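Local coordinates for beta-lactamase Rm3 (PDB 5IQK), which hydrolyses beta-lactam antibiotics as a zinc-dependent, subclass B3 metallo-beta-lactamase, at residues 14-19 with 229-233; 215-219 with 244-250. All blocks are in the same frame, centred on the assembly; numbering follows the deposited sequence.

Contact 1: 14-19 with 229-233; sequences QAPFRL and LWQRL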
ATOM      1  N   GLN A  14      13.780   6.481  -6.040  1.00 19.92           N
ATOM      2  CA  GLN A  14      14.276   5.125  -5.890  1.00 18.50           C
ATOM      3  C   GLN A  14      14.312   4.486  -7.262  1.00 21.64           C
ATOM      4  O   GLN A  14      13.308   4.473  -7.963  1.00 22.15           O
ATOM      5  CB  GLN A  14      13.387   4.307  -4.943  1.00 19.41           C
ATOM      6  CG  GLN A  14      13.767   2.839  -4.926  1.00 23.14           C
ATOM      7  CD  GLN A  14      15.183   2.629  -4.436  1.00 26.44           C
ATOM      8  OE1 GLN A  14      15.519   3.023  -3.332  1.00 26.64           O
ATOM      9  NE2 GLN A  14      16.027   2.020  -5.269  1.00 24.95           N
ATOM     10  N   ALA A  15      15.472   3.981  -7.664  1.00 23.07           N
ATOM     11  CA  ALA A  15      15.557   3.234  -8.919  1.00 22.43           C
ATOM     12  C   ALA A  15      14.698   1.966  -8.842  1.00 21.06           C
ATOM     13  O   ALA A  15      14.777   1.226  -7.864  1.00 22.63           O
ATOM     14  CB  ALA A  15      17.009   2.893  -9.231  1.00 29.22           C
ATOM     15  N   PRO A  16      13.869   1.711  -9.871  1.00 25.53           N
ATOM     16  CA  PRO A  16      12.969   0.549  -9.839  1.00 25.70           C
ATOM     17  C   PRO A  16      13.711  -0.779  -9.992  1.00 24.50           C
ATOM     18  O   PRO A  16      14.805  -0.800 -10.543  1.00 25.50           O
ATOM     19  CB  PRO A  16      12.044   0.798 -11.028  1.00 24.48           C
ATOM     20  CG  PRO A  16      12.903   1.547 -11.999  1.00 24.64           C
ATOM     21  CD  PRO A  16      13.785   2.433 -11.154  1.00 25.66           C
ATOM     22  N   PHE A  17      13.121  -1.869  -9.506  1.00 23.84           N
ATOM     23  CA  PHE A  17      13.767  -3.181  -9.547  1.00 25.34           C
ATOM     24  C   PHE A  17      12.759  -4.330  -9.490  1.00 24.91           C
ATOM     25  O   PHE A  17      11.640  -4.189  -8.987  1.00 21.53           O
ATOM     26  CB  PHE A  17      14.769  -3.334  -8.391  1.00 22.78           C
ATOM     27  CG  PHE A  17      14.174  -3.091  -7.025  1.00 23.34           C
ATOM     28  CD1 PHE A  17      13.762  -4.152  -6.230  1.00 20.34           C
ATOM     29  CD2 PHE A  17      14.047  -1.804  -6.533  1.00 25.68           C
ATOM     30  CE1 PHE A  17      13.213  -3.930  -4.972  1.00 24.68           C
ATOM     31  CE2 PHE A  17      13.503  -1.578  -5.288  1.00 19.34           C
ATOM     32  CZ  PHE A  17      13.087  -2.643  -4.509  1.00 21.40           C
ATOM     33  N   ARG A  18      13.184  -5.493  -9.906  1.00 23.61           N
ATOM     34  CA  ARG A  18      12.356  -6.644  -9.830  1.00 22.53           C
ATOM     35  C   ARG A  18      12.402  -7.261  -8.469  1.00 27.89           C
ATOM     36  O   ARG A  18      13.426  -7.380  -7.865  1.00 25.47           O
ATOM     37  CB  ARG A  18      12.806  -7.686 -10.856  1.00 25.08           C
ATOM     38  CG  ARG A  18      12.142  -9.024 -10.696  1.00 26.61           C
ATOM     39  CD  ARG A  18      12.811 -10.065 -11.581  1.00 30.26           C
ATOM     40  NE  ARG A  18      11.918 -10.715 -12.517  1.00 29.25           N
ATOM     41  CZ  ARG A  18      12.338 -11.477 -13.489  1.00 36.60           C
ATOM     42  NH1 ARG A  18      13.628 -11.680 -13.623  1.00 32.99           N
ATOM     43  NH2 ARG A  18      11.495 -12.063 -14.305  1.00 37.77           N
ATOM     44  N   LEU A  19      11.254  -7.665  -7.978  1.00 24.66           N
ATOM     45  CA  LEU A  19      11.172  -8.320  -6.681  1.00 25.68           C
ATOM     46  C   LEU A  19      11.235  -9.823  -6.839  1.00 30.73           C
ATOM     47  O   LEU A  19      12.157 -10.477  -6.346  1.00 33.78           O
ATOM     48  CB  LEU A  19       9.890  -7.920  -5.962  1.00 25.27           C
ATOM     49  CG  LEU A  19       9.924  -6.510  -5.407  1.00 22.67           C
ATOM     50  CD1 LEU A  19       8.495  -6.027  -5.190  1.00 21.59           C
ATOM     51  CD2 LEU A  19      10.710  -6.514  -4.105  1.00 22.91           C
ATOM     52  N   LEU A 229      12.714  -2.983   3.346  1.00 24.53           N
ATOM     53  CA  LEU A 229      12.926  -3.210   1.914  1.00 24.81           C
ATOM     54  C   LEU A 229      14.310  -2.769   1.465  1.00 24.91           C
ATOM     55  O   LEU A 229      14.878  -3.373   0.542  1.00 23.65           O
ATOM     56  CB  LEU A 229      11.859  -2.503   1.078  1.00 22.37           C
ATOM     57  CG  LEU A 229      11.848  -2.836  -0.418  1.00 25.23           C
ATOM     58  CD1 LEU A 229      11.721  -4.341  -0.636  1.00 20.95           C
ATOM     59  CD2 LEU A 229      10.726  -2.103  -1.131  1.00 24.69           C
ATOM     60  N   TRP A 230      14.856  -1.717   2.072  1.00 24.16           N
ATOM     61  CA  TRP A 230      16.154  -1.230   1.602  1.00 23.50           C
ATOM     62  C   TRP A 230      17.306  -2.095   2.104  1.00 21.76           C
ATOM     63  O   TRP A 230      18.313  -2.244   1.401  1.00 29.65           O
ATOM     64  CB  TRP A 230      16.337   0.248   1.976  1.00 24.86           C
ATOM     65  CG  TRP A 230      15.180   1.079   1.517  1.00 26.46           C
ATOM     66  CD1 TRP A 230      14.544   2.065   2.226  1.00 23.18           C
ATOM     67  CD2 TRP A 230      14.464   0.958   0.267  1.00 25.69           C
ATOM     68  NE1 TRP A 230      13.501   2.576   1.489  1.00 25.09           N
ATOM     69  CE2 TRP A 230      13.426   1.915   0.291  1.00 23.38           C
ATOM     70  CE3 TRP A 230      14.614   0.148  -0.874  1.00 27.14           C
ATOM     71  CZ2 TRP A 230      12.537   2.081  -0.775  1.00 21.76           C
ATOM     72  CZ3 TRP A 230      13.728   0.310  -1.929  1.00 25.19           C
ATOM     73  CH2 TRP A 230      12.701   1.273  -1.871  1.00 23.91           C
ATOM     74  N   GLN A 231      17.161  -2.705   3.278  1.00 22.48           N
ATOM     75  CA  GLN A 231      18.141  -3.705   3.709  1.00 25.57           C
ATOM     76  C   GLN A 231      18.100  -4.907   2.759  1.00 24.98           C
ATOM     77  O   GLN A 231      19.141  -5.423   2.322  1.00 29.03           O
ATOM     78  CB  GLN A 231      17.890  -4.181   5.136  1.00 23.86           C
ATOM     79  CG  GLN A 231      18.112  -3.115   6.215  1.00 26.15           C
ATOM     80  CD  GLN A 231      16.850  -2.333   6.531  1.00 34.65           C
ATOM     81  OE1 GLN A 231      15.999  -2.115   5.666  1.00 32.00           O
ATOM     82  NE2 GLN A 231      16.719  -1.913   7.783  1.00 37.95           N
ATOM     83  N   ARG A 232      16.885  -5.353   2.466  1.00 21.78           N
ATOM     84  CA  ARG A 232      16.647  -6.487   1.566  1.00 24.28           C
ATOM     85  C   ARG A 232      17.198  -6.216   0.167  1.00 23.33           C
ATOM     86  O   ARG A 232      17.865  -7.079  -0.424  1.00 27.68           O
ATOM     87  CB  ARG A 232      15.136  -6.769   1.520  1.00 22.74           C
ATOM     88  CG  ARG A 232      14.641  -7.408   2.812  1.00 24.18           C
ATOM     89  CD  ARG A 232      13.127  -7.313   3.003  1.00 27.93           C
ATOM     90  NE  ARG A 232      12.324  -8.090   2.072  1.00 26.63           N
ATOM     91  CZ  ARG A 232      11.079  -7.764   1.737  1.00 24.26           C
ATOM     92  NH1 ARG A 232      10.517  -6.668   2.239  1.00 23.56           N
ATOM     93  NH2 ARG A 232      10.405  -8.521   0.901  1.00 19.73           N
ATOM     94  N   LEU A 233      16.932  -5.018  -0.357  1.00 22.02           N
ATOM     95  CA  LEU A 233      17.466  -4.606  -1.659  1.00 23.46           C
ATOM     96  C   LEU A 233      18.987  -4.619  -1.679  1.00 27.14           C
ATOM     97  O   LEU A 233      19.587  -5.122  -2.628  1.00 23.32           O
ATOM     98  CB  LEU A 233      16.964  -3.217  -2.060  1.00 23.09           C
ATOM     99  CG  LEU A 233      17.505  -2.678  -3.393  1.00 23.16           C
ATOM    100  CD1 LEU A 233      17.061  -3.581  -4.558  1.00 19.90           C
ATOM    101  CD2 LEU A 233      17.041  -1.257  -3.638  1.00 23.57           C
TER
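Gln14 NE2, touched by Leu233 CD2, donates to Ala15 O over 3.0 Å, the carbonyl oxygen lying in the amide plane. The other end of the carboxamide, OE1, accepts from Lys29 NZ and lies over one face of the Trp230 indole, 3.5 Å from CZ3, with the amide and ring planes only 23° apart. A bend at chi2 (62°) folds the chain back so that CG also rests on the indole, 3.6 Å from CH2. Glutamine suits the place because its flat end can lie on a ring while both polar atoms are bonded.

Phe17 supplies the apolar half. Leu233 CD1 sits 3.7 Å from the centroid of its ring, almost on the normal, in a CH-pi contact, while Leu229 CD2 reaches the ring edge at CZ. Phe17 CE2 in turn meets the edge of the indole, 3.9 Å from Trp230 CZ3. A leucine's forked end lets Leu233 serve both Phe17 and Gln14.

Strand 17-20, outermost in its seven-stranded sheet, thus packs against the first turn of helix 229-239; the axes of 17-19 and 229-233 make an angle of 98°. Tyr25 of the adjoining strand 23-25 adds its ring beside Phe17 and Trp230.

Contact 2: 215-219 with 244-250; sequences PCDVL and FVDPQAC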
ATOM      1  N   PRO A 215      -0.533 -16.472   3.923  1.00 28.15           N
ATOM      2  CA  PRO A 215       0.635 -17.025   3.226  1.00 28.19           C
ATOM      3  C   PRO A 215       1.497 -15.860   2.768  1.00 28.08           C
ATOM      4  O   PRO A 215       0.969 -14.921   2.170  1.00 26.03           O
ATOM      5  CB  PRO A 215       0.024 -17.789   2.046  1.00 26.15           C
ATOM      6  CG  PRO A 215      -1.391 -18.097   2.499  1.00 26.76           C
ATOM      7  CD  PRO A 215      -1.802 -16.907   3.321  1.00 30.80           C
ATOM      8  N   CYS A 216       2.784 -15.875   3.095  1.00 28.50           N
ATOM      9  CA  CYS A 216       3.576 -14.660   2.969  1.00 28.23           C
ATOM     10  C   CYS A 216       5.041 -14.903   2.625  1.00 32.41           C
ATOM     11  O   CYS A 216       5.895 -14.852   3.501  1.00 37.15           O
ATOM     12  CB  CYS A 216       3.475 -13.875   4.279  1.00 29.67           C
ATOM     13  SG  CYS A 216       4.215 -12.229   4.286  1.00 37.39           S
ATOM     14  N   ASP A 217       5.338 -15.144   1.354  1.00 31.71           N
ATOM     15  CA  ASP A 217       6.732 -15.328   0.937  1.00 28.35           C
ATOM     16  C   ASP A 217       7.480 -14.021   0.672  1.00 25.27           C
ATOM     17  O   ASP A 217       8.630 -13.870   1.090  1.00 26.49           O
ATOM     18  CB  ASP A 217       6.801 -16.212  -0.306  1.00 29.95           C
ATOM     19  CG  ASP A 217       6.332 -17.614  -0.034  1.00 33.21           C
ATOM     20  OD1 ASP A 217       6.726 -18.165   1.017  1.00 37.13           O
ATOM     21  OD2 ASP A 217       5.567 -18.159  -0.860  1.00 37.62           O
ATOM     22  N   VAL A 218       6.858 -13.105  -0.066  1.00 25.43           N
ATOM     23  CA  VAL A 218       7.461 -11.799  -0.316  1.00 24.11           C
ATOM     24  C   VAL A 218       6.539 -10.658   0.121  1.00 26.37           C
ATOM     25  O   VAL A 218       5.441 -10.467  -0.418  1.00 23.17           O
ATOM     26  CB  VAL A 218       7.842 -11.602  -1.808  1.00 27.28           C
ATOM     27  CG1 VAL A 218       8.468 -10.222  -2.015  1.00 21.72           C
ATOM     28  CG2 VAL A 218       8.800 -12.701  -2.284  1.00 22.25           C
ATOM     29  N   LEU A 219       7.012  -9.895   1.098  1.00 22.70           N
ATOM     30  CA  LEU A 219       6.253  -8.781   1.646  1.00 22.73           C
ATOM     31  C   LEU A 219       6.744  -7.434   1.132  1.00 19.15           C
ATOM     32  O   LEU A 219       7.940  -7.137   1.160  1.00 19.88           O
ATOM     33  CB  LEU A 219       6.317  -8.804   3.177  1.00 21.36           C
ATOM     34  CG  LEU A 219       5.706  -7.599   3.903  1.00 22.37           C
ATOM     35  CD1 LEU A 219       4.200  -7.564   3.633  1.00 24.06           C
ATOM     36  CD2 LEU A 219       5.989  -7.634   5.405  1.00 22.72           C
ATOM     37  N   PHE A 244      14.714 -11.107  -0.933  1.00 24.43           N
ATOM     38  CA  PHE A 244      13.382 -10.543  -0.700  1.00 24.50           C
ATOM     39  C   PHE A 244      12.418 -11.556  -0.095  1.00 25.02           C
ATOM     40  O   PHE A 244      11.315 -11.200   0.316  1.00 23.36           O
ATOM     41  CB  PHE A 244      12.795 -10.001  -2.002  1.00 23.41           C
ATOM     42  CG  PHE A 244      13.568  -8.865  -2.582  1.00 25.13           C
ATOM     43  CD1 PHE A 244      13.620  -7.644  -1.936  1.00 21.88           C
ATOM     44  CD2 PHE A 244      14.252  -9.015  -3.783  1.00 22.48           C
ATOM     45  CE1 PHE A 244      14.340  -6.593  -2.465  1.00 21.84           C
ATOM     46  CE2 PHE A 244      14.984  -7.962  -4.315  1.00 23.90           C
ATOM     47  CZ  PHE A 244      15.024  -6.742  -3.640  1.00 22.89           C
ATOM     48  N   VAL A 245      12.840 -12.818  -0.059  1.00 25.35           N
ATOM     49  CA  VAL A 245      11.995 -13.913   0.408  1.00 26.81           C
ATOM     50  C   VAL A 245      12.189 -14.204   1.892  1.00 29.12           C
ATOM     51  O   VAL A 245      13.300 -14.473   2.342  1.00 29.70           O
ATOM     52  CB  VAL A 245      12.266 -15.191  -0.420  1.00 22.02           C
ATOM     53  CG1 VAL A 245      11.431 -16.358   0.080  1.00 25.78           C
ATOM     54  CG2 VAL A 245      11.977 -14.908  -1.869  1.00 26.06           C
ATOM     55  N   ASP A 246      11.091 -14.140   2.642  1.00 29.58           N
ATOM     56  CA  ASP A 246      11.096 -14.368   4.083  1.00 30.17           C
ATOM     57  C   ASP A 246       9.675 -14.721   4.528  1.00 32.60           C
ATOM     58  O   ASP A 246       8.813 -13.845   4.640  1.00 31.83           O
ATOM     59  CB  ASP A 246      11.617 -13.127   4.824  1.00 31.85           C
ATOM     60  CG  ASP A 246      11.704 -13.323   6.333  1.00 32.52           C
ATOM     61  OD1 ASP A 246      12.117 -12.368   7.021  1.00 37.92           O
ATOM     62  OD2 ASP A 246      11.349 -14.411   6.837  1.00 35.15           O
ATOM     63  N   PRO A 247       9.428 -16.012   4.781  1.00 30.29           N
ATOM     64  CA  PRO A 247       8.085 -16.507   5.102  1.00 32.50           C
ATOM     65  C   PRO A 247       7.568 -15.998   6.442  1.00 32.95           C
ATOM     66  O   PRO A 247       6.378 -16.132   6.725  1.00 30.49           O
ATOM     67  CB  PRO A 247       8.271 -18.026   5.143  1.00 33.97           C
ATOM     68  CG  PRO A 247       9.533 -18.281   4.382  1.00 30.11           C
ATOM     69  CD  PRO A 247      10.402 -17.110   4.685  1.00 33.90           C
ATOM     70  N   GLN A 248       8.449 -15.400   7.234  1.00 33.32           N
ATOM     71  CA  GLN A 248       8.078 -14.890   8.550  1.00 31.55           C
ATOM     72  C   GLN A 248       7.760 -13.394   8.540  1.00 30.70           C
ATOM     73  O   GLN A 248       7.430 -12.818   9.587  1.00 30.04           O
ATOM     74  CB  GLN A 248       9.206 -15.176   9.550  1.00 34.15           C
ATOM     75  CG  GLN A 248       9.278 -16.618  10.053  1.00 32.40           C
ATOM     76  CD  GLN A 248       8.064 -17.011  10.883  1.00 40.54           C
ATOM     77  OE1 GLN A 248       7.653 -16.281  11.790  1.00 47.41           O
ATOM     78  NE2 GLN A 248       7.488 -18.170  10.581  1.00 43.37           N
ATOM     79  N   ALA A 249       7.861 -12.768   7.370  1.00 27.97           N
ATOM     80  CA  ALA A 249       7.779 -11.306   7.267  1.00 31.94           C
ATOM     81  C   ALA A 249       6.452 -10.706   7.743  1.00 29.46           C
ATOM     82  O   ALA A 249       6.458  -9.725   8.472  1.00 26.19           O
ATOM     83  CB  ALA A 249       8.055 -10.865   5.838  1.00 28.07           C
ATOM     84  N   CYS A 250       5.321 -11.265   7.321  1.00 26.01           N
ATOM     85  CA  CYS A 250       4.033 -10.725   7.776  1.00 29.94           C
ATOM     86  C   CYS A 250       3.855 -10.879   9.285  1.00 30.34           C
ATOM     87  O   CYS A 250       3.302  -9.995   9.925  1.00 28.41           O
ATOM     88  CB  CYS A 250       2.865 -11.379   7.044  1.00 25.12           C
ATOM     89  SG  CYS A 250       2.861 -11.047   5.281  1.00 34.74           S
TER
HETATM   90  O   HOH W   1       4.251 -17.421   5.164  1.00 33.80           O
HETATM   91  O   HOH W   2       9.262 -11.170   2.590  1.00 25.52           O
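Cys216 and Cys250 are joined by a disulfide that ties the residues just before strand 218-221, an outermost strand of the five-stranded sheet in this metallo-beta-lactamase fold, to the first turn of the C-terminal helix 249-269. Cys216 CB comes 3.1 Å from Cys250 SG. From there the side chain runs with SG anti to the backbone N (chi1 -173°), and that sulfur ends in the 2.1 Å bond to Cys250 SG, with Ala249 CB 4.4 Å from Cys216 SG. The torsion about the S-S bond, chi3 73°, sets the two CB-SG bonds well out of one plane. Leu219 CD1 packs against Cys250 SG, and Leu219 CB lies 3.8 Å from Ala249 CB; the small alanine lets helix and strand come close at this point.

Backbone atoms do the polar work. Asp217 O accepts from Asp246 N over 2.9 Å in a nearly straight bond, with Val245 CA adding a CA-H...O contact to the same oxygen. Another such contact runs from Pro247 CA to Cys216 O. Val218 CG2 and Val245 CG2 meet 3.9 Å apart, their side chains crossing at about a right angle, as compact branched residues can between two extended backbones.

Asp246 then prepares the helix. Its OD2 accepts from Gln248 N, from above the carboxylate plane, a capping bond across the type I turn Asp246 to Ala249. Proline fits the second position of that turn, where its ring holds phi near -67° and no backbone N-H is needed. The carboxylate of Asp217 turns instead to the neighbouring strand 171-178, where OD2 accepts from Asn174 N. One water bridges the two segments, accepting from Cys216 N and donating to Pro247 O at 2.9 Å.

Both contacts are partly buried; their segments alternate along the chain, and they also touch in space. Contact 1 packs the edge of the seven-stranded sheet on helix 229-239 largely through aromatic and leucine side chains; contact 2 joins the edge of the five-stranded sheet to the approach of helix 249-269 by a covalent bridge, backbone bonds and water. Helix 229-239, part of contact 1, lies in the chain between the two segments of contact 2. Arg232 spans the two, its guanidinium probably donating to Leu219 O and Phe244 O, while the Phe244 ring packs on Phe17. Thus contact 1 relies on side-chain surfaces, whereas contact 2 fixes loops whose backbone polar groups need partners.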